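PDB 2YOC: pullulanase from Klebsiella oxytoca, which hydrolyses alpha-1,6-glucosidic linkages in pullulan and related branched alpha-glucans, and is a secreted glycosyl hydrolase of Klebsiella oxytoca. Local coordinates for residues 773-783 and 958-967; 971-979 and 1007-1015. One frame throughout, in Å; residues are numbered along the deposited sequence.

Contact 1: residues 773-783 and 958-967; sequences RLGMAGNLADF and VMKRVDFRNT. With SO4 (sulfate ion), chain U.
Arg773 lays the aliphatic part of its side chain over one face of the Phe964 ring: CB sits above the ring centre, 3.8 Å from the centroid, a CH-pi contact. CG and CD continue over the same face, CD lying 3.8 Å from CG of Phe964. The chain bends about CG-CD (chi3 -75°), and the guanidinium stands about 60° from the ring plane, with one face against CG2 of Thr967, which is 3.7 Å from NE of Arg773. The charged end is held by a salt bridge from NH2 to Asp770, while a water links NH1 to the carbonyl oxygen of Arg965.

Phe964 belongs to an edge strand, within this chain, of the C-terminal antiparallel sheet, and its partners sit on helix 762-776 and the loop after it, in the chain between the sixth and seventh strands of the (beta/alpha)8 barrel. That helix closes in a Schellman motif with Gly778 as C-prime residue, and Ala777 stands where the turn starts. The methyl group of Ala777 fits between two rings. It touches the edge of Phe964, with CB 3.8 Å from CZ, and rests above the centre of the Phe783 ring.

Phe783 has CG anti to its backbone N (chi1 -174°), which carries the ring back toward the helix end; its CE2 meets the rim of Phe964 at CE2, 3.8 Å away, in the plane of the Phe964 ring. Met959, a selenomethionine, runs past Phe783 in the opposite direction, its CG 4.0 Å from CD1 of the ring. CG1 of Val958 packs against Leu780, 3.8 Å from its CD1. At Asn966 a sulfate, probably from the crystallisation liquor, accepts a nearly straight bond from the backbone N to its O4 (3.0 Å).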
ATOM      1  N   ARG B 773       8.440  -9.664  15.064  1.00 56.62           N
ATOM      2  CA  ARG B 773       9.755  -9.048  14.852  1.00 56.68           C
ATOM      3  C   ARG B 773       9.748  -7.618  15.368  1.00 61.21           C
ATOM      4  O   ARG B 773      10.539  -7.278  16.248  1.00 59.90           O
ATOM      5  CB  ARG B 773      10.150  -9.105  13.362  1.00 58.26           C
ATOM      6  CG  ARG B 773      10.569 -10.519  12.900  1.00 72.83           C
ATOM      7  CD  ARG B 773      11.171 -10.540  11.511  1.00 71.96           C
ATOM      8  NE  ARG B 773      10.147 -10.374  10.484  1.00 79.11           N
ATOM      9  CZ  ARG B 773       9.693 -11.361   9.726  1.00 92.90           C
ATOM     10  NH1 ARG B 773      10.193 -12.585   9.852  1.00 63.60           N
ATOM     11  NH2 ARG B 773       8.750 -11.129   8.818  1.00 96.17           N
ATOM     12  N   LEU B 774       8.786  -6.808  14.896  1.00 58.63           N
ATOM     13  CA  LEU B 774       8.640  -5.430  15.322  1.00 58.06           C
ATOM     14  C   LEU B 774       8.615  -5.319  16.871  1.00 63.80           C
ATOM     15  O   LEU B 774       9.335  -4.479  17.437  1.00 63.30           O
ATOM     16  CB  LEU B 774       7.381  -4.838  14.687  1.00 57.73           C
ATOM     17  CG  LEU B 774       7.146  -3.348  14.862  1.00 61.88           C
ATOM     18  CD1 LEU B 774       8.373  -2.522  14.479  1.00 61.63           C
ATOM     19  CD2 LEU B 774       5.960  -2.911  14.063  1.00 66.18           C
ATOM     20  N   GLY B 775       7.841  -6.213  17.518  1.00 58.81           N
ATOM     21  CA  GLY B 775       7.730  -6.309  18.965  1.00 56.89           C
ATOM     22  C   GLY B 775       9.066  -6.654  19.604  1.00 61.10           C
ATOM     23  O   GLY B 775       9.503  -5.971  20.540  1.00 60.14           O
HETATM   24  N   MSE B 776       9.767  -7.693  19.066  1.00 57.11           N
HETATM   25  CA  MSE B 776      11.091  -8.108  19.557  1.00 55.77           C
HETATM   26  C   MSE B 776      12.100  -6.949  19.493  1.00 58.15           C
HETATM   27  O   MSE B 776      13.011  -6.897  20.321  1.00 57.20           O
HETATM   28  CB  MSE B 776      11.603  -9.305  18.780  1.00 58.52           C
HETATM   29  CG  MSE B 776      10.744 -10.520  18.991  1.00 66.01           C
HETATM   30 SE   MSE B 776      11.619 -12.117  18.430  1.00 74.77          SE
HETATM   31  CE  MSE B 776      13.038 -12.241  19.840  1.00 70.26           C
ATOM     32  N   ALA B 777      11.898  -6.000  18.545  1.00 52.78           N
ATOM     33  CA  ALA B 777      12.733  -4.823  18.397  1.00 53.02           C
ATOM     34  C   ALA B 777      12.114  -3.615  19.144  1.00 59.98           C
ATOM     35  O   ALA B 777      12.335  -2.455  18.782  1.00 60.38           O
ATOM     36  CB  ALA B 777      12.955  -4.518  16.926  1.00 54.00           C
ATOM     37  N   GLY B 778      11.355  -3.912  20.196  1.00 56.94           N
ATOM     38  CA  GLY B 778      10.730  -2.910  21.055  1.00 56.26           C
ATOM     39  C   GLY B 778       9.599  -2.092  20.471  1.00 61.23           C
ATOM     40  O   GLY B 778       9.435  -0.937  20.854  1.00 59.82           O
ATOM     41  N   ASN B 779       8.807  -2.673  19.547  1.00 60.11           N
ATOM     42  CA  ASN B 779       7.636  -2.038  18.908  1.00 59.08           C
ATOM     43  C   ASN B 779       7.758  -0.519  18.620  1.00 59.66           C
ATOM     44  O   ASN B 779       6.936   0.282  19.058  1.00 58.49           O
ATOM     45  CB  ASN B 779       6.352  -2.393  19.673  1.00 55.04           C
ATOM     46  CG  ASN B 779       5.163  -2.386  18.767  1.00 71.79           C
ATOM     47  OD1 ASN B 779       4.976  -3.269  17.924  1.00 79.16           O
ATOM     48  ND2 ASN B 779       4.390  -1.347  18.851  1.00 55.22           N
ATOM     49  N   LEU B 780       8.797  -0.146  17.893  1.00 56.26           N
ATOM     50  CA  LEU B 780       9.087   1.251  17.579  1.00 57.08           C
ATOM     51  C   LEU B 780       8.397   1.769  16.319  1.00 62.54           C
ATOM     52  O   LEU B 780       8.298   1.059  15.337  1.00 65.44           O
ATOM     53  CB  LEU B 780      10.604   1.474  17.504  1.00 57.57           C
ATOM     54  CG  LEU B 780      11.409   1.052  18.740  1.00 62.73           C
ATOM     55  CD1 LEU B 780      12.903   1.173  18.492  1.00 64.43           C
ATOM     56  CD2 LEU B 780      11.035   1.858  19.959  1.00 61.64           C
ATOM     57  N   ALA B 781       7.949   3.006  16.339  1.00 56.41           N
ATOM     58  CA  ALA B 781       7.266   3.628  15.220  1.00 54.54           C
ATOM     59  C   ALA B 781       8.197   3.919  14.060  1.00 56.26           C
ATOM     60  O   ALA B 781       7.736   4.007  12.930  1.00 59.01           O
ATOM     61  CB  ALA B 781       6.627   4.923  15.684  1.00 54.58           C
ATOM     62  N   ASP B 782       9.480   4.116  14.324  1.00 49.36           N
ATOM     63  CA  ASP B 782      10.416   4.505  13.274  1.00 49.71           C
ATOM     64  C   ASP B 782      11.375   3.417  12.765  1.00 51.68           C
ATOM     65  O   ASP B 782      12.128   3.644  11.798  1.00 46.15           O
ATOM     66  CB  ASP B 782      11.148   5.826  13.622  1.00 51.90           C
ATOM     67  CG  ASP B 782      10.206   6.979  13.831  1.00 73.71           C
ATOM     68  OD1 ASP B 782       9.294   7.165  12.981  1.00 74.50           O
ATOM     69  OD2 ASP B 782      10.325   7.654  14.877  1.00 90.18           O
ATOM     70  N   PHE B 783      11.323   2.237  13.406  1.00 52.07           N
ATOM     71  CA  PHE B 783      12.142   1.087  13.060  1.00 53.53           C
ATOM     72  C   PHE B 783      11.757   0.562  11.670  1.00 57.81           C
ATOM     73  O   PHE B 783      10.603   0.199  11.444  1.00 58.02           O
ATOM     74  CB  PHE B 783      12.002  -0.006  14.128  1.00 55.25           C
ATOM     75  CG  PHE B 783      12.941  -1.166  13.911  1.00 57.73           C
ATOM     76  CD1 PHE B 783      14.243  -1.124  14.395  1.00 61.64           C
ATOM     77  CD2 PHE B 783      12.536  -2.281  13.184  1.00 60.14           C
ATOM     78  CE1 PHE B 783      15.119  -2.191  14.176  1.00 63.94           C
ATOM     79  CE2 PHE B 783      13.404  -3.343  12.967  1.00 64.23           C
ATOM     80  CZ  PHE B 783      14.684  -3.304  13.485  1.00 63.31           C
ATOM     81  N   VAL B 958      18.575   0.858  19.218  1.00 53.95           N
ATOM     82  CA  VAL B 958      17.856  -0.251  18.585  1.00 52.48           C
ATOM     83  C   VAL B 958      17.992  -0.190  17.066  1.00 55.51           C
ATOM     84  O   VAL B 958      18.488  -1.129  16.464  1.00 55.61           O
ATOM     85  CB  VAL B 958      16.400  -0.377  19.079  1.00 54.66           C
ATOM     86  CG1 VAL B 958      15.646  -1.458  18.311  1.00 54.02           C
ATOM     87  CG2 VAL B 958      16.383  -0.675  20.568  1.00 53.78           C
HETATM   88  N   MSE B 959      17.664   0.945  16.486  1.00 51.49           N
HETATM   89  CA  MSE B 959      17.720   1.181  15.057  1.00 52.54           C
HETATM   90  C   MSE B 959      19.100   1.066  14.426  1.00 55.57           C
HETATM   91  O   MSE B 959      19.190   0.596  13.294  1.00 57.57           O
HETATM   92  CB  MSE B 959      17.077   2.518  14.751  1.00 55.98           C
HETATM   93  CG  MSE B 959      15.609   2.524  15.123  1.00 65.81           C
HETATM   94 SE   MSE B 959      14.800   4.202  14.713  1.00 77.73          SE
HETATM   95  CE  MSE B 959      15.042   4.117  12.746  1.00 76.01           C
ATOM     96  N   LYS B 960      20.167   1.465  15.159  1.00 48.74           N
ATOM     97  CA  LYS B 960      21.566   1.422  14.724  1.00 47.36           C
ATOM     98  C   LYS B 960      22.201   0.049  14.884  1.00 55.00           C
ATOM     99  O   LYS B 960      23.325  -0.142  14.393  1.00 57.44           O
ATOM    100  CB  LYS B 960      22.400   2.396  15.571  1.00 47.02           C
ATOM    101  CG  LYS B 960      22.370   3.825  15.089  1.00 44.65           C
ATOM    102  CD  LYS B 960      23.315   4.716  15.856  1.00 44.47           C
ATOM    103  CE  LYS B 960      22.573   5.780  16.615  1.00 53.14           C
ATOM    104  NZ  LYS B 960      23.432   6.951  16.929  1.00 65.67           N
ATOM    105  N   ARG B 961      21.548  -0.877  15.623  1.00 50.17           N
ATOM    106  CA  ARG B 961      22.139  -2.169  15.969  1.00 50.02           C
ATOM    107  C   ARG B 961      21.279  -3.408  15.680  1.00 54.78           C
ATOM    108  O   ARG B 961      21.814  -4.495  15.430  1.00 55.76           O
ATOM    109  CB  ARG B 961      22.504  -2.161  17.473  1.00 48.93           C
ATOM    110  CG  ARG B 961      23.513  -1.116  17.900  1.00 43.03           C
ATOM    111  CD  ARG B 961      23.711  -1.136  19.398  1.00 43.62           C
ATOM    112  NE  ARG B 961      24.710  -0.166  19.848  1.00 49.10           N
ATOM    113  CZ  ARG B 961      25.990  -0.441  20.009  1.00 62.85           C
ATOM    114  NH1 ARG B 961      26.436  -1.672  19.819  1.00 53.68           N
ATOM    115  NH2 ARG B 961      26.830   0.497  20.415  1.00 50.40           N
ATOM    116  N   VAL B 962      19.962  -3.269  15.804  1.00 51.30           N
ATOM    117  CA  VAL B 962      19.006  -4.354  15.588  1.00 51.11           C
ATOM    118  C   VAL B 962      18.515  -4.412  14.137  1.00 56.38           C
ATOM    119  O   VAL B 962      18.172  -3.390  13.521  1.00 55.57           O
ATOM    120  CB  VAL B 962      17.840  -4.297  16.597  1.00 53.72           C
ATOM    121  CG1 VAL B 962      16.782  -5.360  16.299  1.00 54.47           C
ATOM    122  CG2 VAL B 962      18.349  -4.423  18.019  1.00 52.39           C
ATOM    123  N   ASP B 963      18.522  -5.635  13.608  1.00 55.36           N
ATOM    124  CA  ASP B 963      18.034  -6.036  12.294  1.00 56.58           C
ATOM    125  C   ASP B 963      17.642  -7.512  12.350  1.00 58.90           C
ATOM    126  O   ASP B 963      17.965  -8.208  13.323  1.00 56.38           O
ATOM    127  CB  ASP B 963      19.053  -5.736  11.163  1.00 59.67           C
ATOM    128  CG  ASP B 963      18.480  -5.557   9.748  1.00 76.39           C
ATOM    129  OD1 ASP B 963      17.233  -5.434   9.605  1.00 80.17           O
ATOM    130  OD2 ASP B 963      19.273  -5.493   8.796  1.00 83.83           O
ATOM    131  N   PHE B 964      16.916  -7.968  11.314  1.00 57.34           N
ATOM    132  CA  PHE B 964      16.411  -9.328  11.185  1.00 56.80           C
ATOM    133  C   PHE B 964      16.725  -9.923   9.847  1.00 63.65           C
ATOM    134  O   PHE B 964      16.761  -9.209   8.832  1.00 61.78           O
ATOM    135  CB  PHE B 964      14.890  -9.360  11.366  1.00 56.78           C
ATOM    136  CG  PHE B 964      14.382  -8.833  12.678  1.00 56.09           C
ATOM    137  CD1 PHE B 964      14.235  -9.674  13.771  1.00 58.15           C
ATOM    138  CD2 PHE B 964      14.017  -7.503  12.815  1.00 57.70           C
ATOM    139  CE1 PHE B 964      13.727  -9.196  14.978  1.00 58.42           C
ATOM    140  CE2 PHE B 964      13.525  -7.019  14.030  1.00 59.75           C
ATOM    141  CZ  PHE B 964      13.396  -7.868  15.106  1.00 57.55           C
ATOM    142  N   ARG B 965      16.896 -11.267   9.853  1.00 64.35           N
ATOM    143  CA  ARG B 965      17.090 -12.133   8.672  1.00 65.21           C
ATOM    144  C   ARG B 965      15.871 -13.066   8.566  1.00 70.79           C
ATOM    145  O   ARG B 965      15.092 -13.156   9.517  1.00 69.93           O
ATOM    146  CB  ARG B 965      18.396 -12.943   8.726  1.00 64.13           C
ATOM    147  CG  ARG B 965      19.537 -12.235   9.422  1.00 69.57           C
ATOM    148  CD  ARG B 965      20.238 -11.296   8.480  1.00 80.54           C
ATOM    149  NE  ARG B 965      21.547 -11.800   8.080  1.00 99.67           N
ATOM    150  CZ  ARG B 965      21.854 -12.253   6.866  1.00118.54           C
ATOM    151  NH1 ARG B 965      20.926 -12.298   5.907  1.00 98.92           N
ATOM    152  NH2 ARG B 965      23.088 -12.666   6.599  1.00108.66           N
ATOM    153  N   ASN B 966      15.711 -13.757   7.420  1.00 70.79           N
ATOM    154  CA  ASN B 966      14.571 -14.628   7.079  1.00 71.93           C
ATOM    155  C   ASN B 966      13.320 -13.753   7.012  1.00 77.45           C
ATOM    156  O   ASN B 966      12.291 -13.999   7.644  1.00 75.49           O
ATOM    157  CB  ASN B 966      14.416 -15.848   8.005  1.00 70.96           C
ATOM    158  CG  ASN B 966      13.235 -16.712   7.641  1.00 83.40           C
ATOM    159  OD1 ASN B 966      13.063 -17.140   6.490  1.00 68.22           O
ATOM    160  ND2 ASN B 966      12.321 -16.848   8.581  1.00 74.88           N
ATOM    161  N   THR B 967      13.482 -12.668   6.286  1.00 77.12           N
ATOM    162  CA  THR B 967      12.476 -11.652   6.082  1.00 78.05           C
ATOM    163  C   THR B 967      12.123 -11.647   4.599  1.00 86.34           C
ATOM    164  O   THR B 967      12.848 -12.245   3.783  1.00 88.62           O
ATOM    165  CB  THR B 967      13.002 -10.294   6.591  1.00 84.51           C
ATOM    166  OG1 THR B 967      14.352 -10.112   6.158  1.00 88.66           O
ATOM    167  CG2 THR B 967      12.959 -10.186   8.091  1.00 80.17           C
TER
HETATM  168  S   SO4 U2085      17.303 -12.312   4.516  1.00124.88           S
HETATM  169  O1  SO4 U2085      15.904 -12.301   4.029  1.00129.95           O
HETATM  170  O2  SO4 U2085      17.451 -11.266   5.534  1.00128.08           O
HETATM  171  O3  SO4 U2085      18.228 -12.005   3.421  1.00130.77           O
HETATM  172  O4  SO4 U2085      17.627 -13.669   5.056  1.00130.82           O
HETATM  173  O   HOH W   1      12.881 -13.481  11.253  1.00 45.06           O

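Contact 2: residues 971-979 and 1007-1015; sequences QQAGLLVMT and SRTLNEFAG
Strand 975-979 and strand 1008-1010 run in nearly the same direction, 22° apart, with their axes 10.0 Å from each other at closest approach, too far apart for backbone pairing, and the strands meet through side chains; Leu975 is nearest Arg1008 and Val977 nearest Leu1010. At one end a type II turn from Gln972 to Leu975, with Gly974 at positive phi, presents the carbonyl of Ala973 to Arg1008. The guanidinium grips this single oxygen end-on: NH1 donates to Ala973 O at 2.7 Å and NH2 donates to the same O at 3.0 Å, the second along a lone pair in the carbonyl plane. The oxygen lies close to the guanidinium plane. NH1 also hydrogen-bonds to OD1 of Asn1002. CB and NE2 of Gln972 lie over one face of the group, NE2 3.7 Å from NE of Arg1008, as the two side chains slide past each other in opposite directions.

Further along, the contact is apolar. Leu975 crosses Leu1010, CD2 to CD1 at 4.1 Å, whereas Val977 CG2 and Leu1010 CD2 approach tip to tip at 4.0 Å. Phe1013, the centre of an inverse gamma turn, turns its ring edge to the strand: CZ lies 3.9 Å from Val977 CG1, and CE1 lies 3.7 Å from Thr979 CG2. Leu975, Val977 and Thr979, alternate residues of one strand, thus pack on strand 1008-1010 of a second sheet and the turn after it, as in the beta-sandwich that forms the C-terminal domain of alpha-amylase-family enzymes.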
ATOM      1  N   GLN B 971      10.271 -15.787   2.861  1.00 77.59           N
ATOM      2  CA  GLN B 971      10.580 -16.233   4.218  1.00 75.78           C
ATOM      3  C   GLN B 971      10.055 -17.603   4.623  1.00 81.42           C
ATOM      4  O   GLN B 971       8.999 -18.020   4.150  1.00 82.11           O
ATOM      5  CB  GLN B 971      10.190 -15.168   5.251  1.00 75.42           C
ATOM      6  CG  GLN B 971       8.695 -15.071   5.551  1.00 75.06           C
ATOM      7  CD  GLN B 971       8.427 -14.251   6.782  1.00 86.78           C
ATOM      8  OE1 GLN B 971       8.060 -13.072   6.693  1.00 79.16           O
ATOM      9  NE2 GLN B 971       8.591 -14.864   7.964  1.00 77.48           N
ATOM     10  N   GLN B 972      10.814 -18.302   5.505  1.00 78.04           N
ATOM     11  CA  GLN B 972      10.477 -19.606   6.102  1.00 77.03           C
ATOM     12  C   GLN B 972       9.625 -19.316   7.332  1.00 77.89           C
ATOM     13  O   GLN B 972      10.050 -18.547   8.197  1.00 78.20           O
ATOM     14  CB  GLN B 972      11.746 -20.375   6.526  1.00 78.52           C
ATOM     15  CG  GLN B 972      12.603 -20.871   5.373  1.00 99.39           C
ATOM     16  CD  GLN B 972      13.584 -21.932   5.817  1.00129.04           C
ATOM     17  OE1 GLN B 972      14.694 -21.631   6.281  1.00125.13           O
ATOM     18  NE2 GLN B 972      13.211 -23.200   5.654  1.00124.84           N
ATOM     19  N   ALA B 973       8.426 -19.898   7.408  1.00 71.96           N
ATOM     20  CA  ALA B 973       7.506 -19.666   8.530  1.00 69.36           C
ATOM     21  C   ALA B 973       8.040 -20.189   9.859  1.00 73.03           C
ATOM     22  O   ALA B 973       8.742 -21.191   9.895  1.00 71.43           O
ATOM     23  CB  ALA B 973       6.146 -20.263   8.230  1.00 69.59           C
ATOM     24  N   GLY B 974       7.743 -19.472  10.932  1.00 71.73           N
ATOM     25  CA  GLY B 974       8.178 -19.854  12.274  1.00 72.11           C
ATOM     26  C   GLY B 974       9.638 -19.593  12.613  1.00 75.60           C
ATOM     27  O   GLY B 974      10.044 -19.800  13.756  1.00 76.01           O
ATOM     28  N   LEU B 975      10.445 -19.137  11.645  1.00 69.61           N
ATOM     29  CA  LEU B 975      11.838 -18.839  11.917  1.00 67.69           C
ATOM     30  C   LEU B 975      12.006 -17.344  12.167  1.00 70.57           C
ATOM     31  O   LEU B 975      11.753 -16.513  11.282  1.00 70.83           O
ATOM     32  CB  LEU B 975      12.733 -19.324  10.784  1.00 68.11           C
ATOM     33  CG  LEU B 975      14.225 -19.309  11.047  1.00 70.52           C
ATOM     34  CD1 LEU B 975      14.602 -20.415  11.997  1.00 70.88           C
ATOM     35  CD2 LEU B 975      14.989 -19.454   9.742  1.00 70.00           C
ATOM     36  N   LEU B 976      12.384 -17.005  13.407  1.00 63.77           N
ATOM     37  CA  LEU B 976      12.619 -15.629  13.819  1.00 60.21           C
ATOM     38  C   LEU B 976      14.097 -15.484  14.088  1.00 58.76           C
ATOM     39  O   LEU B 976      14.646 -16.165  14.956  1.00 55.94           O
ATOM     40  CB  LEU B 976      11.771 -15.251  15.045  1.00 59.13           C
ATOM     41  CG  LEU B 976      10.264 -15.296  14.833  1.00 62.94           C
ATOM     42  CD1 LEU B 976       9.541 -15.559  16.132  1.00 62.08           C
ATOM     43  CD2 LEU B 976       9.760 -14.038  14.155  1.00 65.83           C
ATOM     44  N   VAL B 977      14.758 -14.663  13.269  1.00 55.08           N
ATOM     45  CA  VAL B 977      16.200 -14.453  13.337  1.00 54.90           C
ATOM     46  C   VAL B 977      16.503 -12.975  13.557  1.00 62.73           C
ATOM     47  O   VAL B 977      16.249 -12.154  12.665  1.00 64.63           O
ATOM     48  CB  VAL B 977      16.954 -15.071  12.125  1.00 57.56           C
ATOM     49  CG1 VAL B 977      18.427 -14.702  12.149  1.00 57.51           C
ATOM     50  CG2 VAL B 977      16.805 -16.591  12.106  1.00 57.45           C
HETATM   51  N   MSE B 978      17.031 -12.634  14.758  1.00 57.50           N
HETATM   52  CA  MSE B 978      17.361 -11.260  15.123  1.00 55.45           C
HETATM   53  C   MSE B 978      18.844 -11.095  15.288  1.00 58.84           C
HETATM   54  O   MSE B 978      19.472 -11.915  15.955  1.00 59.61           O
HETATM   55  CB  MSE B 978      16.640 -10.863  16.415  1.00 56.86           C
HETATM   56  CG  MSE B 978      16.725  -9.362  16.730  1.00 63.82           C
HETATM   57 SE   MSE B 978      15.709  -8.825  18.307  1.00 71.73          SE
HETATM   58  CE  MSE B 978      16.714  -9.734  19.679  1.00 67.36           C
ATOM     59  N   THR B 979      19.403 -10.024  14.708  1.00 53.90           N
ATOM     60  CA  THR B 979      20.824  -9.731  14.828  1.00 54.02           C
ATOM     61  C   THR B 979      21.016  -8.407  15.581  1.00 57.89           C
ATOM     62  O   THR B 979      20.287  -7.456  15.303  1.00 58.91           O
ATOM     63  CB  THR B 979      21.548  -9.759  13.457  1.00 61.23           C
ATOM     64  OG1 THR B 979      21.236  -8.597  12.700  1.00 65.54           O
ATOM     65  CG2 THR B 979      21.277 -11.013  12.652  1.00 53.11           C
ATOM     66  N   SER B1007      13.148 -29.194  11.290  1.00 84.69           N
ATOM     67  CA  SER B1007      14.390 -28.538  11.693  1.00 84.38           C
ATOM     68  C   SER B1007      14.848 -27.605  10.551  1.00 87.37           C
ATOM     69  O   SER B1007      14.590 -27.890   9.376  1.00 87.28           O
ATOM     70  CB  SER B1007      15.456 -29.562  12.069  1.00 89.19           C
ATOM     71  OG  SER B1007      16.496 -29.616  11.110  1.00 99.00           O
ATOM     72  N   ARG B1008      15.481 -26.479  10.898  1.00 82.34           N
ATOM     73  CA  ARG B1008      15.877 -25.489   9.900  1.00 81.85           C
ATOM     74  C   ARG B1008      17.355 -25.225   9.778  1.00 86.66           C
ATOM     75  O   ARG B1008      18.135 -25.665  10.626  1.00 86.91           O
ATOM     76  CB  ARG B1008      15.102 -24.184  10.109  1.00 79.93           C
ATOM     77  CG  ARG B1008      13.942 -24.006   9.146  1.00 87.50           C
ATOM     78  CD  ARG B1008      12.730 -24.856   9.502  1.00 88.09           C
ATOM     79  NE  ARG B1008      11.584 -24.538   8.653  1.00 92.94           N
ATOM     80  CZ  ARG B1008      10.753 -23.523   8.868  1.00 98.28           C
ATOM     81  NH1 ARG B1008      10.944 -22.704   9.900  1.00 83.26           N
ATOM     82  NH2 ARG B1008       9.734 -23.304   8.041  1.00 72.03           N
ATOM     83  N   THR B1009      17.750 -24.522   8.693  1.00 83.19           N
ATOM     84  CA  THR B1009      19.154 -24.211   8.422  1.00 82.74           C
ATOM     85  C   THR B1009      19.437 -22.703   8.248  1.00 82.81           C
ATOM     86  O   THR B1009      18.596 -21.946   7.732  1.00 81.49           O
ATOM     87  CB  THR B1009      19.731 -25.157   7.363  1.00 92.83           C
ATOM     88  OG1 THR B1009      19.204 -26.471   7.566  1.00 91.03           O
ATOM     89  CG2 THR B1009      21.232 -25.249   7.437  1.00 94.33           C
ATOM     90  N   LEU B1010      20.611 -22.275   8.736  1.00 76.91           N
ATOM     91  CA  LEU B1010      21.039 -20.885   8.726  1.00 75.80           C
ATOM     92  C   LEU B1010      22.363 -20.722   8.040  1.00 82.84           C
ATOM     93  O   LEU B1010      23.427 -20.923   8.647  1.00 81.98           O
ATOM     94  CB  LEU B1010      21.090 -20.313  10.160  1.00 73.97           C
ATOM     95  CG  LEU B1010      19.849 -19.582  10.669  1.00 76.50           C
ATOM     96  CD1 LEU B1010      18.753 -20.542  11.045  1.00 75.17           C
ATOM     97  CD2 LEU B1010      20.183 -18.761  11.888  1.00 79.78           C
ATOM     98  N   ASN B1011      22.292 -20.335   6.761  1.00 83.58           N
ATOM     99  CA  ASN B1011      23.453 -20.090   5.900  1.00 86.60           C
ATOM    100  C   ASN B1011      23.748 -18.587   5.783  1.00 93.01           C
ATOM    101  O   ASN B1011      24.743 -18.189   5.159  1.00 93.06           O
ATOM    102  CB  ASN B1011      23.272 -20.731   4.521  1.00 93.54           C
ATOM    103  CG  ASN B1011      22.644 -22.114   4.489  1.00132.90           C
ATOM    104  OD1 ASN B1011      22.657 -22.897   5.451  1.00129.76           O
ATOM    105  ND2 ASN B1011      22.028 -22.408   3.366  1.00129.23           N
ATOM    106  N   GLU B1012      22.873 -17.761   6.411  1.00 90.94           N
ATOM    107  CA  GLU B1012      22.960 -16.299   6.469  1.00 90.48           C
ATOM    108  C   GLU B1012      24.363 -15.865   6.969  1.00 95.94           C
ATOM    109  O   GLU B1012      25.019 -15.023   6.347  1.00 95.53           O
ATOM    110  CB  GLU B1012      21.854 -15.742   7.385  1.00 90.25           C
ATOM    111  CG  GLU B1012      20.486 -15.585   6.734  1.00105.05           C
ATOM    112  CD  GLU B1012      19.379 -16.543   7.145  1.00127.32           C
ATOM    113  OE1 GLU B1012      19.597 -17.350   8.076  1.00122.79           O
ATOM    114  OE2 GLU B1012      18.279 -16.460   6.548  1.00114.17           O
ATOM    115  N   PHE B1013      24.835 -16.506   8.058  1.00 93.30           N
ATOM    116  CA  PHE B1013      26.112 -16.204   8.706  1.00 93.09           C
ATOM    117  C   PHE B1013      27.251 -17.011   8.137  1.00 98.24           C
ATOM    118  O   PHE B1013      28.042 -17.634   8.860  1.00 96.78           O
ATOM    119  CB  PHE B1013      25.978 -16.297  10.235  1.00 93.60           C
ATOM    120  CG  PHE B1013      24.700 -15.655  10.716  1.00 93.66           C
ATOM    121  CD1 PHE B1013      24.528 -14.274  10.652  1.00 95.99           C
ATOM    122  CD2 PHE B1013      23.640 -16.432  11.155  1.00 95.56           C
ATOM    123  CE1 PHE B1013      23.325 -13.684  11.045  1.00 96.12           C
ATOM    124  CE2 PHE B1013      22.437 -15.841  11.548  1.00 97.65           C
ATOM    125  CZ  PHE B1013      22.289 -14.471  11.496  1.00 94.93           C
ATOM    126  N   ALA B1014      27.325 -16.962   6.801  1.00 97.74           N
ATOM    127  CA  ALA B1014      28.306 -17.623   5.947  1.00 99.39           C
ATOM    128  C   ALA B1014      29.729 -17.234   6.363  1.00102.07           C
ATOM    129  O   ALA B1014      30.111 -16.063   6.258  1.00101.00           O
ATOM    130  CB  ALA B1014      28.051 -17.242   4.488  1.00101.19           C
ATOM    131  N   GLY B1015      30.453 -18.208   6.913  1.00 97.90           N
ATOM    132  CA  GLY B1015      31.826 -18.030   7.368  1.00 97.36           C
ATOM    133  C   GLY B1015      31.985 -17.190   8.622  1.00 98.30           C
ATOM    134  O   GLY B1015      33.110 -16.846   8.998  1.00 98.52           O
TER
HETATM  135  O   HOH W   2      16.401 -24.004   5.576  1.00 64.21           O

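Contacts 1 and 2 have centres 16 Å apart and share one antiparallel sheet, in which strands 962-965 and 975-981 are neighbours joined by Asp963 O and Thr979 N at 2.7 Å. The sheet packs against the barrel through contact 1 and against the small sheet holding strand 1008-1010 through contact 2. The chain between the two strands is tied back on itself, Asn966 OD1 lying 2.7 Å from Gln972 N, and Gln971 OE1 accepts from Arg773 NH2. Where strand 962-965 begins and strand 975-981 ends, Arg961 forms a salt bridge with Asp982, a ligand of one calcium ion, linking contact 1 to that metal site.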